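Local coordinates for protein DNA polymerase (Bacillus phage phi29, PDB 2PYL) that replicates the viral genome by protein-primed, strand-displacing DNA synthesis with high processivity and fidelity, the natural enzyme also proofreading as a 3'-5' exonuclease, at residues T92-M97 with T400-Y405. The protein carries 2 engineered substitutions. Sequence-based numbering, arbitrary orientation.
With nucleotides of chain B.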
# COMPACT_ATOMS: atom_id res chain seq x y z
N THR C 92 4.00 15.19 -15.97
CA THR C 92 3.29 14.15 -15.23
C THR C 92 4.09 13.76 -14.00
O THR C 92 5.30 13.90 -14.00
CB THR C 92 3.10 12.88 -16.07
OG1 THR C 92 4.38 12.40 -16.49
CG2 THR C 92 2.19 13.14 -17.27
N ILE C 93 3.39 13.33 -12.95
CA ILE C 93 4.01 12.52 -11.91
C ILE C 93 3.41 11.11 -12.01
O ILE C 93 2.32 10.86 -11.51
CB ILE C 93 3.84 13.08 -10.48
CG1 ILE C 93 4.48 14.47 -10.33
CG2 ILE C 93 4.53 12.17 -9.46
CD1 ILE C 93 4.17 15.12 -8.96
N ILE C 94 4.13 10.24 -12.70
CA ILE C 94 3.83 8.82 -12.80
C ILE C 94 5.05 8.08 -12.26
O ILE C 94 6.16 8.22 -12.78
CB ILE C 94 3.58 8.36 -14.27
CG1 ILE C 94 2.40 9.11 -14.90
CG2 ILE C 94 3.34 6.85 -14.34
CD1 ILE C 94 2.25 8.85 -16.38
N SER C 95 4.84 7.30 -11.20
CA SER C 95 5.93 6.61 -10.55
C SER C 95 6.42 5.40 -11.37
O SER C 95 5.81 4.98 -12.35
CB SER C 95 5.55 6.22 -9.11
OG SER C 95 4.82 5.00 -9.07
N ARG C 96 7.54 4.87 -10.93
CA ARG C 96 8.24 3.79 -11.60
C ARG C 96 7.53 2.44 -11.47
O ARG C 96 7.52 1.66 -12.40
CB ARG C 96 9.63 3.68 -10.97
CG ARG C 96 10.69 3.06 -11.83
CD ARG C 96 11.98 2.98 -11.03
NE ARG C 96 13.13 2.52 -11.82
CZ ARG C 96 14.40 2.86 -11.59
NH1 ARG C 96 14.72 3.69 -10.59
NH2 ARG C 96 15.36 2.38 -12.36
N MET C 97 6.96 2.18 -10.30
CA MET C 97 5.78 1.27 -10.17
C MET C 97 4.46 1.58 -10.87
O MET C 97 3.56 0.74 -10.85
CB MET C 97 5.49 1.00 -8.68
CG MET C 97 5.89 -0.40 -8.22
SD MET C 97 7.63 -0.83 -8.47
CE MET C 97 7.67 -1.50 -10.14
N THR C 400 12.55 8.80 -9.48
CA THR C 400 12.56 8.58 -10.93
C THR C 400 11.27 7.90 -11.36
O THR C 400 10.93 6.84 -10.84
CB THR C 400 13.73 7.67 -11.36
OG1 THR C 400 14.96 8.18 -10.84
CG2 THR C 400 13.83 7.57 -12.87
N GLY C 401 10.56 8.50 -12.31
CA GLY C 401 9.29 7.95 -12.78
C GLY C 401 9.27 7.57 -14.25
O GLY C 401 10.32 7.36 -14.87
N LYS C 402 8.06 7.47 -14.79
CA LYS C 402 7.83 7.10 -16.18
C LYS C 402 7.41 8.31 -17.01
O LYS C 402 6.63 9.15 -16.55
CB LYS C 402 6.73 6.05 -16.28
CG LYS C 402 7.01 4.73 -15.61
CD LYS C 402 5.72 3.90 -15.55
CE LYS C 402 5.98 2.41 -15.44
NZ LYS C 402 4.72 1.65 -15.66
N VAL C 403 7.91 8.37 -18.25
CA VAL C 403 7.58 9.42 -19.21
C VAL C 403 6.70 8.79 -20.31
O VAL C 403 7.09 7.82 -20.95
CB VAL C 403 8.87 10.05 -19.78
CG1 VAL C 403 8.58 11.01 -20.95
CG2 VAL C 403 9.63 10.76 -18.67
N PRO C 404 5.48 9.32 -20.49
CA PRO C 404 4.63 8.83 -21.56
C PRO C 404 5.07 9.33 -22.94
O PRO C 404 5.58 10.44 -23.07
CB PRO C 404 3.25 9.39 -21.21
CG PRO C 404 3.49 10.54 -20.35
CD PRO C 404 4.82 10.37 -19.69
N TYR C 405 4.88 8.48 -23.95
CA TYR C 405 5.08 8.89 -25.34
C TYR C 405 4.07 8.14 -26.21
O TYR C 405 3.51 7.13 -25.78
CB TYR C 405 6.52 8.61 -25.81
CG TYR C 405 6.86 7.14 -25.99
CD1 TYR C 405 6.88 6.56 -27.25
CD2 TYR C 405 7.15 6.34 -24.89
CE1 TYR C 405 7.18 5.20 -27.41
CE2 TYR C 405 7.44 4.99 -25.03
CZ TYR C 405 7.46 4.43 -26.29
OH TYR C 405 7.76 3.09 -26.43
P DC B 2 4.11 15.30 -1.60
OP1 DC B 2 3.09 15.92 -0.72
OP2 DC B 2 5.40 14.87 -1.02
O5' DC B 2 3.40 14.12 -2.35
C5' DC B 2 4.16 13.00 -2.44
C4' DC B 2 3.52 11.99 -3.34
O4' DC B 2 3.86 12.27 -4.72
C3' DC B 2 4.08 10.62 -2.98
O3' DC B 2 3.02 9.76 -2.80
C2' DC B 2 5.01 10.25 -4.12
C1' DC B 2 4.65 11.22 -5.24
N1 DC B 2 5.81 11.81 -5.93
C2 DC B 2 6.45 11.07 -6.94
O2 DC B 2 6.02 9.94 -7.21
N3 DC B 2 7.51 11.63 -7.60
C4 DC B 2 7.93 12.86 -7.26
N4 DC B 2 8.97 13.37 -7.92
C5 DC B 2 7.30 13.61 -6.22
C6 DC B 2 6.26 13.06 -5.59
O HOH W 1 6.08 11.21 -15.04
O HOH W 2 9.11 6.63 -8.56
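The base of the TPR2 insertion meets the exonuclease domain where Ile94 and Lys402 join two strands that meet at a steep angle. One direct hydrogen bond joins them: Lys402 N donates to Ile94 O at 2.9 Å, nearly straight at the hydrogen (163°) but tilted out of the carbonyl plane. Ile94 O also receives a CA-H...O contact from Gly401 CA at 3.1 Å. Beyond this bond the strands splay, and a water takes over, donating to Lys402 O, accepting from Ile94 N and hydrogen-bonding to Thr92 OG1, a hydroxyl also bound by Trp81.

The extended Lys402 chain crosses the Ile94 side chain at about a right angle. Its CD lies 4.0 Å from Ile94 CG2, and its methylenes continue past two backbone oxygens, CD 3.4 Å from Ser95 O and CE beside Arg96 O, while NZ makes long, weak ion pairs with DNA phosphates. Arg96 runs alongside Thr400, its CB 3.4 Å from Thr400 O; with CG anti to the backbone N (chi1 -156°), the aliphatic stem follows that carbonyl.

Ile93 points away from TPR2, its CG2 3.4 Å from C2 of DC2 of chain B, consistent with its role in binding template-primer structures. Phe414, on the strand paired with 402-406, covers Ile94 and Pro404, completing an interdomain junction between the exonuclease sheet and the TPR2 beta hairpin of this protein-primed family B polymerase.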